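Local coordinates for beta-lactamase domain protein (Burkholderia ambifaria, PDB 5I0P) that binds two zinc ions and is probably a metal-dependent hydrolase of the metallo-beta-lactamase superfamily, although its natural substrate is not established, at residues A[40-45]-A[80-85]; A[312-317]-A[333-338]; A[267-272]-A[283-288]; A[99-104]-A[215-220]; A[110-115]-A[184-189]. One frame throughout, in Å; residues are numbered along the deposited sequence.

How the contacts relate
Contact 4 lies at the metal centre: its loop supplies His102 and His104 to one zinc, and the centre of the contact is about 7 Å from the centre of the chain. Contacts 1 and 5 belong to the surrounding sandwich. They touch each other through Trp82 CB and Trp113 CZ3 at 3.5 Å, and in contact 1 the side chain of Met42 is about 11 Å from a zinc. Contact 5 lies between the two segments of contact 4 in sequence, their centres about 14 Å apart. Contact 3 is about 33 Å from contact 5, centre to centre, across the middle of the molecule. From its helix 284-308 the chain leads on to contact 2, in the C-terminal region, about 26 Å between centres from contact 4.

Contact 1: residues A[40-45]-A[80-85]; sequences LRMPLP and THWEQI
Met42 lays its terminal methyl on the indole of Trp82: CE stands 3.6 Å from the centroid of the five-membered ring and 4° off its normal, a clear CH-pi contact. The thioether bends at chi2 (-64°), and this turn brings CE over the ring while SD stays farther back above the same face, in a long Met-aromatic contact. Leu40 occupies the other half of that face, its CD2 lying 3.3 Å from Trp82 CH2 on the six-membered ring, so two branches from alternate strand residues share one indole. Ile85 closes the flank, with CD1 4.2 Å from Leu40 CD2. The indole's polar edge is turned to other company, NE1 bonding to Cys71 O. Beside the indole, His81 meets the strand with its ring edge: Pro43 CD approaches CD2 near the ring plane at 3.8 Å, and Met42 SD touches His81 CB at 3.7 Å. No hydrogen bond crosses. Helix 76-88 runs nearly antiparallel to strand 37-43, at 156° between the short segments and 10.0 Å between their axes. This is the helix-on-sheet packing of one half of the αβ/βα sandwich characteristic of metallo-beta-lactamases.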
# COMPACT_ATOMS: atom_id res chain seq x y z
N LEU A 40 -15.18 -5.20 0.25
CA LEU A 40 -15.66 -4.41 1.37
C LEU A 40 -15.00 -3.04 1.29
O LEU A 40 -13.86 -2.92 0.82
CB LEU A 40 -15.29 -5.00 2.72
CG LEU A 40 -15.16 -6.42 3.25
CD1 LEU A 40 -14.43 -7.43 2.37
CD2 LEU A 40 -14.38 -6.18 4.52
N ARG A 41 -15.69 -2.02 1.80
CA ARG A 41 -15.08 -0.70 1.86
C ARG A 41 -15.21 -0.14 3.26
O ARG A 41 -16.31 -0.10 3.81
CB ARG A 41 -15.70 0.27 0.84
CG ARG A 41 -15.20 1.69 1.01
CD ARG A 41 -15.79 2.65 -0.04
NE ARG A 41 -15.02 2.43 -1.24
CZ ARG A 41 -14.39 3.35 -1.95
NH1 ARG A 41 -14.45 4.64 -1.65
NH2 ARG A 41 -13.70 2.95 -3.00
N MET A 42 -14.09 0.27 3.84
CA MET A 42 -14.09 0.77 5.20
C MET A 42 -13.81 2.28 5.24
O MET A 42 -12.98 2.79 4.48
CB MET A 42 -13.05 0.04 6.05
CG MET A 42 -13.41 -1.46 6.34
SD MET A 42 -14.93 -1.61 7.36
CE MET A 42 -14.71 -3.37 7.75
N PRO A 43 -14.49 3.02 6.11
CA PRO A 43 -14.18 4.45 6.25
C PRO A 43 -12.85 4.67 6.96
O PRO A 43 -12.48 3.92 7.86
CB PRO A 43 -15.33 4.97 7.11
CG PRO A 43 -15.68 3.77 7.97
CD PRO A 43 -15.55 2.59 7.03
N LEU A 44 -12.13 5.70 6.53
CA LEU A 44 -10.95 6.15 7.24
C LEU A 44 -11.14 7.61 7.59
O LEU A 44 -11.83 8.32 6.86
CB LEU A 44 -9.68 5.95 6.40
CG LEU A 44 -9.31 4.47 6.20
CD1 LEU A 44 -8.19 4.33 5.24
CD2 LEU A 44 -8.96 3.73 7.52
N PRO A 45 -10.62 8.08 8.74
CA PRO A 45 -10.83 9.48 9.16
C PRO A 45 -9.72 10.44 8.75
O PRO A 45 -9.38 11.34 9.52
CB PRO A 45 -10.89 9.36 10.68
CG PRO A 45 -9.86 8.24 10.95
CD PRO A 45 -9.95 7.29 9.79
N THR A 80 -16.91 -2.12 14.20
CA THR A 80 -18.35 -2.31 14.16
C THR A 80 -18.77 -2.90 12.82
O THR A 80 -19.64 -3.78 12.77
CB THR A 80 -19.07 -0.97 14.40
OG1 THR A 80 -18.72 -0.44 15.69
CG2 THR A 80 -20.61 -1.16 14.35
N HIS A 81 -18.18 -2.40 11.72
CA HIS A 81 -18.54 -2.90 10.40
C HIS A 81 -18.03 -4.33 10.18
O HIS A 81 -18.72 -5.15 9.55
CB HIS A 81 -18.01 -1.95 9.32
CG HIS A 81 -18.64 -0.59 9.32
ND1 HIS A 81 -19.92 -0.36 9.79
CD2 HIS A 81 -18.18 0.61 8.90
CE1 HIS A 81 -20.21 0.92 9.67
NE2 HIS A 81 -19.18 1.53 9.12
N TRP A 82 -16.85 -4.66 10.70
CA TRP A 82 -16.40 -6.05 10.63
C TRP A 82 -17.36 -6.97 11.37
O TRP A 82 -17.75 -8.03 10.85
CB TRP A 82 -15.00 -6.18 11.23
CG TRP A 82 -13.87 -6.10 10.26
CD1 TRP A 82 -12.80 -5.26 10.33
CD2 TRP A 82 -13.69 -6.90 9.07
NE1 TRP A 82 -11.95 -5.48 9.27
CE2 TRP A 82 -12.48 -6.47 8.47
CE3 TRP A 82 -14.44 -7.91 8.45
CZ2 TRP A 82 -11.97 -7.06 7.30
CZ3 TRP A 82 -13.95 -8.48 7.28
CH2 TRP A 82 -12.72 -8.04 6.71
N GLU A 83 -17.78 -6.56 12.58
CA GLU A 83 -18.73 -7.38 13.33
C GLU A 83 -20.01 -7.59 12.56
O GLU A 83 -20.58 -8.69 12.59
CB GLU A 83 -19.03 -6.77 14.70
CG GLU A 83 -17.93 -7.05 15.72
CD GLU A 83 -17.75 -8.54 15.99
OE1 GLU A 83 -16.61 -8.97 16.14
OE2 GLU A 83 -18.75 -9.28 16.03
N GLN A 84 -20.46 -6.57 11.83
CA GLN A 84 -21.64 -6.72 10.99
C GLN A 84 -21.38 -7.67 9.82
O GLN A 84 -22.26 -8.46 9.45
CB GLN A 84 -22.09 -5.36 10.47
CG GLN A 84 -22.87 -4.53 11.48
CD GLN A 84 -22.99 -3.06 11.08
OE1 GLN A 84 -22.48 -2.62 10.04
NE2 GLN A 84 -23.67 -2.29 11.93
N ILE A 85 -20.19 -7.62 9.24
CA ILE A 85 -19.89 -8.54 8.15
C ILE A 85 -19.78 -9.97 8.67
O ILE A 85 -20.22 -10.92 8.00
CB ILE A 85 -18.62 -8.11 7.40
CG1 ILE A 85 -18.97 -7.02 6.37
CG2 ILE A 85 -17.89 -9.34 6.80
CD1 ILE A 85 -18.07 -5.83 6.41

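Contact 2: residues A[312-317]-A[333-338]; sequences SAAGIV and FALGEA
Ala334 O accepts the helical bond from Ala338 N at 2.9 Å, and Val317 CG2 rests against the same carbonyl oxygen at 3.7 Å, so the second helix presents backbone as well as methyls to the first. The reciprocal arrangement occurs at Ala313, whose O is approached by Ala338 CB at 3.6 Å while it takes only weak bonds from Ile316 N and Val317 N in its own opening turn. No hydrogen bond crosses the contact; Ala313, Ala334 and Ala338 allow the close approach, and Leu335 and Val317 fill in beside them. Ala313 and Ala338 have their CA atoms 5.5 Å apart, and Ala338 CB also reaches Ile316 CG2 at 3.7 Å. Leu335 reaches the other helix from the side. Its CG is anti to the backbone N (chi1 176°), which carries CD1 to Ala313 CB at 3.6 Å and across to Ala314 N. Val317 completes the interface by setting CG1 against Ala334 CB. Ser312 caps the first helix, its OG accepting from Gly315 N at 3.2 Å, an N-cap bond at the first turn. The axes of the short helical segments approach to 8.2 Å and cross at 104°, close to perpendicular, compatible with a helix-turn-helix-like C-terminal domain. Around the pair, helix 284-308 packs Val302 and Ala305 on Ile316, helix 333-347 continues past Ala313, which touches its Leu339 and Leu342, and Val360, between strands 352-355 and 361-364, touches Ser312.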
# COMPACT_ATOMS: atom_id res chain seq x y z
N SER A 312 17.33 22.72 -1.04
CA SER A 312 17.12 21.71 -0.02
C SER A 312 15.76 21.04 -0.24
O SER A 312 14.90 21.52 -1.01
CB SER A 312 17.18 22.33 1.37
OG SER A 312 15.97 23.04 1.66
N ALA A 313 15.55 19.91 0.47
CA ALA A 313 14.26 19.26 0.38
C ALA A 313 13.13 20.20 0.78
O ALA A 313 12.07 20.20 0.15
CB ALA A 313 14.23 17.98 1.21
N ALA A 314 13.33 21.01 1.84
CA ALA A 314 12.29 21.97 2.23
C ALA A 314 12.00 22.95 1.12
O ALA A 314 10.85 23.35 0.92
CB ALA A 314 12.68 22.75 3.48
N GLY A 315 13.04 23.37 0.38
CA GLY A 315 12.85 24.27 -0.75
C GLY A 315 12.10 23.66 -1.92
O GLY A 315 11.48 24.38 -2.72
N ILE A 316 12.16 22.33 -2.05
CA ILE A 316 11.47 21.68 -3.16
C ILE A 316 9.97 21.54 -2.86
O ILE A 316 9.15 21.45 -3.78
CB ILE A 316 12.14 20.33 -3.47
CG1 ILE A 316 13.51 20.60 -4.10
CG2 ILE A 316 11.27 19.47 -4.40
CD1 ILE A 316 13.44 21.59 -5.28
N VAL A 317 9.57 21.52 -1.60
CA VAL A 317 8.16 21.33 -1.28
C VAL A 317 7.27 22.36 -1.98
O VAL A 317 6.34 21.95 -2.71
CB VAL A 317 7.96 21.28 0.24
CG1 VAL A 317 6.48 21.48 0.62
CG2 VAL A 317 8.54 19.95 0.78
N PHE A 333 5.36 15.22 5.82
CA PHE A 333 5.30 14.15 4.83
C PHE A 333 5.82 14.62 3.49
O PHE A 333 6.55 13.89 2.80
CB PHE A 333 3.86 13.63 4.70
N ALA A 334 5.51 15.87 3.13
CA ALA A 334 5.86 16.37 1.81
C ALA A 334 7.36 16.46 1.63
O ALA A 334 7.85 16.33 0.51
CB ALA A 334 5.20 17.74 1.58
N LEU A 335 8.09 16.74 2.71
CA LEU A 335 9.55 16.75 2.66
C LEU A 335 10.09 15.39 2.25
O LEU A 335 10.94 15.28 1.35
CB LEU A 335 10.08 17.17 4.03
CG LEU A 335 11.57 17.20 4.31
CD1 LEU A 335 12.06 18.59 4.07
CD2 LEU A 335 11.82 16.75 5.76
N GLY A 336 9.53 14.32 2.83
CA GLY A 336 9.94 12.99 2.45
C GLY A 336 9.69 12.70 0.98
O GLY A 336 10.48 12.00 0.34
N GLU A 337 8.59 13.22 0.44
CA GLU A 337 8.34 13.01 -0.98
C GLU A 337 9.33 13.83 -1.81
O GLU A 337 9.81 13.37 -2.86
CB GLU A 337 6.89 13.35 -1.32
CG GLU A 337 6.43 12.95 -2.73
CD GLU A 337 5.62 11.65 -2.78
OE1 GLU A 337 6.05 10.71 -3.48
OE2 GLU A 337 4.55 11.56 -2.12
N ALA A 338 9.64 15.06 -1.38
CA ALA A 338 10.64 15.85 -2.08
C ALA A 338 12.01 15.16 -2.03
O ALA A 338 12.71 15.08 -3.04
CB ALA A 338 10.69 17.27 -1.52

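Contact 3: residues A[267-272]-A[283-288]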
# COMPACT_ATOMS: atom_id res chain seq x y z
N MET A 267 1.33 -7.43 -17.49
CA MET A 267 0.17 -8.26 -17.27
C MET A 267 -0.89 -7.96 -18.34
O MET A 267 -0.78 -7.01 -19.11
CB MET A 267 -0.41 -8.03 -15.87
CG MET A 267 0.47 -8.46 -14.70
SD MET A 267 -0.23 -8.00 -13.09
CE MET A 267 1.04 -8.51 -11.92
N ALA A 268 -1.92 -8.80 -18.39
CA ALA A 268 -2.92 -8.72 -19.45
C ALA A 268 -3.62 -7.36 -19.43
O ALA A 268 -3.95 -6.84 -18.35
CB ALA A 268 -3.97 -9.82 -19.29
N PRO A 269 -3.90 -6.78 -20.59
CA PRO A 269 -4.57 -5.47 -20.64
C PRO A 269 -5.90 -5.45 -19.94
O PRO A 269 -6.26 -4.43 -19.33
CB PRO A 269 -4.78 -5.26 -22.15
CG PRO A 269 -3.71 -6.01 -22.77
CD PRO A 269 -3.54 -7.26 -21.93
N ASP A 270 -6.66 -6.55 -19.99
CA ASP A 270 -8.00 -6.62 -19.44
C ASP A 270 -7.99 -7.04 -17.99
O ASP A 270 -9.04 -7.40 -17.46
CB ASP A 270 -8.86 -7.61 -20.23
CG ASP A 270 -8.38 -9.05 -20.06
OD1 ASP A 270 -7.18 -9.27 -19.82
OD2 ASP A 270 -9.23 -9.96 -20.14
N THR A 271 -6.83 -7.01 -17.35
CA THR A 271 -6.74 -7.43 -15.97
C THR A 271 -7.65 -6.57 -15.12
O THR A 271 -7.66 -5.34 -15.23
CB THR A 271 -5.30 -7.36 -15.45
OG1 THR A 271 -4.47 -8.20 -16.25
CG2 THR A 271 -5.20 -7.81 -14.00
N LEU A 272 -8.42 -7.23 -14.28
CA LEU A 272 -9.22 -6.56 -13.28
C LEU A 272 -8.28 -6.21 -12.14
O LEU A 272 -7.59 -7.09 -11.62
CB LEU A 272 -10.35 -7.48 -12.81
CG LEU A 272 -11.26 -6.93 -11.72
CD1 LEU A 272 -11.87 -5.63 -12.23
CD2 LEU A 272 -12.35 -7.96 -11.34
N GLY A 283 -7.54 -1.40 -17.09
CA GLY A 283 -6.72 -0.38 -17.68
C GLY A 283 -5.46 -0.18 -16.88
O GLY A 283 -5.00 0.95 -16.70
N VAL A 284 -4.88 -1.29 -16.40
CA VAL A 284 -3.70 -1.17 -15.56
C VAL A 284 -2.56 -0.50 -16.32
O VAL A 284 -1.87 0.37 -15.79
CB VAL A 284 -3.28 -2.54 -14.98
CG1 VAL A 284 -2.86 -3.50 -16.08
CG2 VAL A 284 -2.11 -2.32 -14.00
N ARG A 285 -2.40 -0.85 -17.60
CA ARG A 285 -1.30 -0.29 -18.38
C ARG A 285 -1.51 1.20 -18.60
O ARG A 285 -0.54 1.98 -18.57
CB ARG A 285 -1.15 -1.01 -19.72
CG ARG A 285 0.24 -0.82 -20.33
CD ARG A 285 0.51 -1.80 -21.46
NE ARG A 285 0.32 -3.15 -20.99
CZ ARG A 285 0.01 -4.19 -21.76
NH1 ARG A 285 -0.14 -4.00 -23.07
NH2 ARG A 285 -0.16 -5.39 -21.22
N THR A 286 -2.76 1.61 -18.84
CA THR A 286 -3.06 3.04 -18.97
C THR A 286 -2.76 3.81 -17.69
O THR A 286 -2.17 4.89 -17.73
CB THR A 286 -4.50 3.22 -19.42
OG1 THR A 286 -4.62 2.70 -20.75
CG2 THR A 286 -4.87 4.68 -19.46
N ARG A 287 -3.14 3.26 -16.53
CA ARG A 287 -2.89 3.96 -15.28
C ARG A 287 -1.41 4.08 -15.01
O ARG A 287 -0.93 5.15 -14.59
CB ARG A 287 -3.54 3.21 -14.13
CG ARG A 287 -3.30 3.82 -12.77
CD ARG A 287 -3.68 5.31 -12.73
NE ARG A 287 -3.50 5.86 -11.38
CZ ARG A 287 -3.37 7.15 -11.12
NH1 ARG A 287 -3.40 8.03 -12.11
NH2 ARG A 287 -3.24 7.56 -9.87
N ILE A 288 -0.66 3.02 -15.29
CA ILE A 288 0.77 3.07 -15.02
C ILE A 288 1.44 4.09 -15.94
O ILE A 288 2.40 4.77 -15.54
CB ILE A 288 1.39 1.67 -15.15
CG1 ILE A 288 1.06 0.86 -13.90
CG2 ILE A 288 2.91 1.77 -15.30
CD1 ILE A 288 1.03 -0.60 -14.15
O HOH W 1 -6.36 -3.95 -16.88
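Arg285 and Met267 make the direct polar contact: NH2 reaches Met267 O at 2.7 Å, the oxygen near the guanidinium plane at its edge, but the N-H...O angle of 127° makes the bond weak. Pro269 lies alongside the arginine chain and points the same way, its CG 3.9 Å from NH2. A second bridge is a water that accepts from Gly283 N at 2.8 Å and donates to both Pro269 O and Thr271 O, each at 2.5 Å, distances that are short and probably imprecise. Three backbone groups, two from the loop and one from the start of the helix, are thereby tied to one oxygen. Val284 CG1 packs 4.2 Å from Ala268 O.

The next shell explains why the loop carbonyls stand where they do. Ala268 to Thr271 forms a type I beta turn, in which Ala268 O takes both Thr271 N at 3.1 Å and Thr271 OG1 at 2.6 Å, the hydroxyl tilted 22° from the carbonyl plane. Arg285 NE weakly bonds Glu265 O, and the chain bends at chi3 (-56°), which brings NH2 to Met267 O. Arg282 NE holds Asp270 O. Gly283 is the N-cap residue of helix 284-308, in a backbone conformation where a side chain would press on the preceding carbonyl oxygen.

The chemistry thus sets backbone carbonyls of a turn against a guanidinium and the N-terminal end of a helix, both electropositive, an arrangement that probably favours the approach electrostatically although the direct bond is weak and the other polar links pass through water.

Contact 4: residues A[99-104]-A[215-220]; sequences LVTHCH and PEHCAL. With ZN (zinc ion), chain E.
His102 offers one ring face to His217, whose CD2 stands 3.1 Å above the plane of the His102 ring, displaced toward the rim; Thr101 CB and His104 ND1 lie at its edge. The imidazoles meet obliquely, planes at 41° and centroids 4.5 Å apart. A face of His217 is approached in turn by Thr101 O, again near the rim.

The ring of His102 is held from both nitrogens. NE2 binds zinc at 2.4 Å, and ND1 donates to Thr101 OG1 at 2.9 Å, the oxygen tilted slightly out of the ring plane. Its CG sits between the backbone N and the carbonyl carbon (chi1 68°), which places the imidazole beside the threonine hydroxyl and in line with the metal. His104 ND1 supplies the second ligand to that zinc at 2.1 Å; His213 and Asp232 complete the site. These histidines open the HxHxDH motif of the metallo-beta-lactamase superfamily, in which Asp106 and His107 then bind the second zinc. His217 acts in the second shell: its NE2 bonds the backbone N of Asp232, the residue shared by both metals.

The loop is pinned to strand 217-222 by Cys218 N donating to Thr101 O at 2.7 Å, nearly straight at 166° and in the carbonyl plane. The backbone N of Thr101 is bonded in turn to Asp70 OD1. Farther from the metals, Leu99 and Leu220 meet tip to tip, CD2 to CD1 at 3.8 Å, between strands of the two sheets.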
# COMPACT_ATOMS: atom_id res chain seq x y z
N LEU A 99 -4.56 -12.29 5.54
CA LEU A 99 -3.45 -11.94 4.68
C LEU A 99 -3.35 -10.42 4.60
O LEU A 99 -4.36 -9.73 4.50
CB LEU A 99 -3.66 -12.55 3.31
CG LEU A 99 -2.47 -12.69 2.41
CD1 LEU A 99 -2.67 -13.84 1.46
CD2 LEU A 99 -2.30 -11.36 1.63
N VAL A 100 -2.13 -9.88 4.67
CA VAL A 100 -1.90 -8.44 4.70
C VAL A 100 -0.90 -8.02 3.63
O VAL A 100 0.20 -8.57 3.54
CB VAL A 100 -1.44 -7.98 6.10
CG1 VAL A 100 -0.96 -6.52 6.04
CG2 VAL A 100 -2.59 -8.15 7.08
N THR A 101 -1.27 -7.02 2.82
CA THR A 101 -0.41 -6.61 1.72
C THR A 101 0.88 -5.93 2.20
O THR A 101 1.95 -6.10 1.61
CB THR A 101 -1.19 -5.68 0.77
OG1 THR A 101 -1.71 -4.54 1.47
CG2 THR A 101 -2.31 -6.40 0.09
N HIS A 102 0.78 -5.12 3.25
CA HIS A 102 1.92 -4.34 3.69
C HIS A 102 1.52 -3.68 5.01
O HIS A 102 0.36 -3.73 5.41
CB HIS A 102 2.39 -3.33 2.63
CG HIS A 102 1.44 -2.19 2.36
ND1 HIS A 102 0.21 -2.35 1.76
CD2 HIS A 102 1.58 -0.86 2.57
CE1 HIS A 102 -0.37 -1.18 1.61
NE2 HIS A 102 0.44 -0.26 2.10
N CYS A 103 2.51 -3.09 5.69
CA CYS A 103 2.35 -2.79 7.12
C CYS A 103 1.73 -1.43 7.41
O CYS A 103 1.63 -1.06 8.60
CB CYS A 103 3.70 -2.89 7.84
SG CYS A 103 4.88 -1.58 7.40
N HIS A 104 1.33 -0.66 6.40
CA HIS A 104 0.72 0.63 6.70
C HIS A 104 -0.56 0.43 7.51
O HIS A 104 -1.29 -0.56 7.33
CB HIS A 104 0.45 1.44 5.43
CG HIS A 104 1.71 1.93 4.79
ND1 HIS A 104 1.81 2.24 3.45
CD2 HIS A 104 2.95 2.10 5.30
CE1 HIS A 104 3.05 2.60 3.17
NE2 HIS A 104 3.76 2.52 4.27
N PRO A 215 8.44 -1.74 2.75
CA PRO A 215 9.60 -2.64 2.66
C PRO A 215 9.49 -3.69 1.57
O PRO A 215 10.44 -3.88 0.79
CB PRO A 215 9.62 -3.30 4.05
CG PRO A 215 9.07 -2.32 4.94
CD PRO A 215 8.02 -1.58 4.16
N GLU A 216 8.35 -4.38 1.50
CA GLU A 216 8.20 -5.57 0.68
C GLU A 216 6.72 -5.81 0.43
O GLU A 216 6.12 -6.74 1.00
CB GLU A 216 8.85 -6.78 1.38
CG GLU A 216 8.99 -8.01 0.48
CD GLU A 216 9.45 -9.29 1.23
OE1 GLU A 216 9.82 -9.25 2.43
OE2 GLU A 216 9.46 -10.36 0.59
N HIS A 217 6.13 -4.97 -0.41
CA HIS A 217 4.68 -4.90 -0.56
C HIS A 217 4.15 -6.12 -1.29
O HIS A 217 4.68 -6.51 -2.34
CB HIS A 217 4.31 -3.62 -1.31
CG HIS A 217 2.84 -3.46 -1.54
ND1 HIS A 217 2.17 -4.17 -2.52
CD2 HIS A 217 1.93 -2.66 -0.95
CE1 HIS A 217 0.89 -3.84 -2.49
NE2 HIS A 217 0.72 -2.90 -1.57
N CYS A 218 3.12 -6.74 -0.74
CA CYS A 218 2.58 -7.97 -1.33
C CYS A 218 1.32 -7.64 -2.11
O CYS A 218 0.30 -7.29 -1.53
CB CYS A 218 2.28 -9.04 -0.27
SG CYS A 218 1.36 -10.46 -0.97
N ALA A 219 1.41 -7.72 -3.43
CA ALA A 219 0.25 -7.74 -4.31
C ALA A 219 0.03 -9.19 -4.74
O ALA A 219 0.96 -10.01 -4.74
CB ALA A 219 0.43 -6.84 -5.53
N LEU A 220 -1.22 -9.53 -5.02
CA LEU A 220 -1.59 -10.89 -5.36
C LEU A 220 -2.12 -10.93 -6.77
O LEU A 220 -3.09 -10.22 -7.09
CB LEU A 220 -2.63 -11.42 -4.36
CG LEU A 220 -2.12 -11.46 -2.92
CD1 LEU A 220 -3.26 -11.75 -2.02
CD2 LEU A 220 -0.97 -12.51 -2.75
ZN ZN E . 0.25 2.15 2.08

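Contact 5: residues A[110-115]-A[184-189]; sequences LANWLC and AVPPRY
Asn112 and Pro186 form the tight part of the contact. The pyrrolidine CG of Pro186 lies 3.7 Å from both Asn112 N and Asn112 CA, against the first turn of helix 111-115, and the CA atoms of the two residues are 4.8 Å apart. The asparagine side chain extends past the proline: with CG anti to the backbone N (chi1 -168°), its OD1 comes to 3.3 Å from Pro186 CA. The proline nitrogen close to that oxygen has no hydrogen to give, so this is packing and not a bond. On the inner flank Pro186 CG also meets Ala111 CB at 4.2 Å and Cys115 SG at 4.3 Å; Leu127 of strand 126-130 packs on both Cys115 and Pro186, and Tyr134 OH bonds Pro186 O.

The outer side is looser and partly polar. Ala184 CB reaches Asn112 ND2 at 4.0 Å, and Pro187, an exposed residue, brings only its CD near OD1. A water fills in between the backbones, accepting from Asn112 N at 3.0 Å and lying within donating distance of Ala184 O at 3.1 Å. It thus meets an amide of the helix's first turn, which no carbonyl within the helix could take. ND2 itself is weakly bonded to Glu116 OE1.

No direct hydrogen bond joins the segments. Proline packing and one water dock the loop before the edge strand 190-192 onto a short helix that follows the zinc-binding loop, within the sheet-and-helix half of the αβ/βα metallo-beta-lactamase sandwich.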
# COMPACT_ATOMS: atom_id res chain seq x y z
N LEU A 110 -5.95 -3.82 12.23
CA LEU A 110 -6.86 -4.76 12.88
C LEU A 110 -6.46 -6.21 12.67
O LEU A 110 -7.29 -7.12 12.86
CB LEU A 110 -8.30 -4.55 12.40
CG LEU A 110 -8.95 -3.38 13.08
CD1 LEU A 110 -10.35 -3.21 12.57
CD2 LEU A 110 -8.93 -3.63 14.55
N ALA A 111 -5.22 -6.45 12.24
CA ALA A 111 -4.79 -7.81 11.96
C ALA A 111 -4.85 -8.68 13.21
O ALA A 111 -5.42 -9.79 13.18
CB ALA A 111 -3.38 -7.78 11.36
N ASN A 112 -4.32 -8.19 14.34
CA ASN A 112 -4.37 -9.02 15.55
C ASN A 112 -5.81 -9.26 15.99
O ASN A 112 -6.19 -10.40 16.28
CB ASN A 112 -3.59 -8.39 16.69
CG ASN A 112 -3.40 -9.38 17.82
OD1 ASN A 112 -2.60 -10.31 17.71
ND2 ASN A 112 -4.15 -9.22 18.88
N TRP A 113 -6.63 -8.21 16.01
CA TRP A 113 -8.05 -8.34 16.35
C TRP A 113 -8.76 -9.33 15.45
O TRP A 113 -9.53 -10.18 15.93
CB TRP A 113 -8.71 -6.97 16.23
CG TRP A 113 -10.13 -6.91 16.65
CD1 TRP A 113 -10.59 -6.84 17.92
CD2 TRP A 113 -11.28 -6.84 15.80
NE1 TRP A 113 -11.95 -6.74 17.92
CE2 TRP A 113 -12.40 -6.72 16.62
CE3 TRP A 113 -11.47 -6.85 14.41
CZ2 TRP A 113 -13.70 -6.66 16.11
CZ3 TRP A 113 -12.78 -6.77 13.91
CH2 TRP A 113 -13.86 -6.67 14.76
N LEU A 114 -8.52 -9.25 14.14
CA LEU A 114 -9.11 -10.20 13.21
C LEU A 114 -8.61 -11.61 13.47
O LEU A 114 -9.40 -12.55 13.59
CB LEU A 114 -8.80 -9.81 11.76
CG LEU A 114 -9.60 -8.61 11.26
CD1 LEU A 114 -9.19 -8.28 9.84
CD2 LEU A 114 -11.07 -8.84 11.36
N CYS A 115 -7.29 -11.76 13.59
CA CYS A 115 -6.70 -13.08 13.77
C CYS A 115 -7.29 -13.78 14.96
O CYS A 115 -7.46 -15.01 14.94
CB CYS A 115 -5.20 -12.95 13.98
SG CYS A 115 -4.36 -12.75 12.48
N ALA A 184 -1.93 -3.49 18.58
CA ALA A 184 -1.43 -4.82 18.87
C ALA A 184 -1.04 -5.44 17.54
O ALA A 184 -1.65 -5.15 16.51
CB ALA A 184 -2.47 -5.69 19.61
N VAL A 185 -0.05 -6.32 17.57
CA VAL A 185 0.39 -6.98 16.35
C VAL A 185 0.38 -8.48 16.61
O VAL A 185 0.68 -8.91 17.73
CB VAL A 185 1.78 -6.47 15.93
CG1 VAL A 185 2.23 -7.13 14.69
CG2 VAL A 185 1.73 -5.00 15.65
N PRO A 186 -0.02 -9.32 15.65
CA PRO A 186 0.06 -10.75 15.87
C PRO A 186 1.50 -11.16 16.13
O PRO A 186 2.41 -10.73 15.39
CB PRO A 186 -0.46 -11.35 14.56
CG PRO A 186 -1.24 -10.26 13.94
CD PRO A 186 -0.54 -9.00 14.32
N PRO A 187 1.74 -11.96 17.17
CA PRO A 187 3.10 -12.36 17.54
C PRO A 187 3.69 -13.46 16.69
O PRO A 187 4.80 -13.90 16.98
CB PRO A 187 2.93 -12.84 18.98
CG PRO A 187 1.54 -13.36 19.02
CD PRO A 187 0.73 -12.57 18.05
N ARG A 188 2.96 -13.97 15.70
CA ARG A 188 3.45 -15.00 14.80
C ARG A 188 2.94 -14.69 13.41
O ARG A 188 1.93 -14.01 13.25
CB ARG A 188 2.91 -16.40 15.17
CG ARG A 188 3.32 -16.89 16.48
CD ARG A 188 2.49 -18.07 16.88
NE ARG A 188 3.10 -18.64 18.07
CZ ARG A 188 2.93 -18.16 19.30
NH1 ARG A 188 2.16 -17.11 19.50
NH2 ARG A 188 3.55 -18.75 20.32
N TYR A 189 3.58 -15.26 12.41
CA TYR A 189 3.09 -15.06 11.06
C TYR A 189 3.56 -16.20 10.18
O TYR A 189 4.48 -16.92 10.53
CB TYR A 189 3.54 -13.69 10.51
CG TYR A 189 4.93 -13.66 9.97
CD1 TYR A 189 6.01 -13.97 10.79
CD2 TYR A 189 5.19 -13.29 8.66
CE1 TYR A 189 7.29 -13.92 10.30
CE2 TYR A 189 6.46 -13.24 8.16
CZ TYR A 189 7.51 -13.56 9.00
OH TYR A 189 8.78 -13.54 8.54
O HOH W 2 -2.35 -6.01 13.66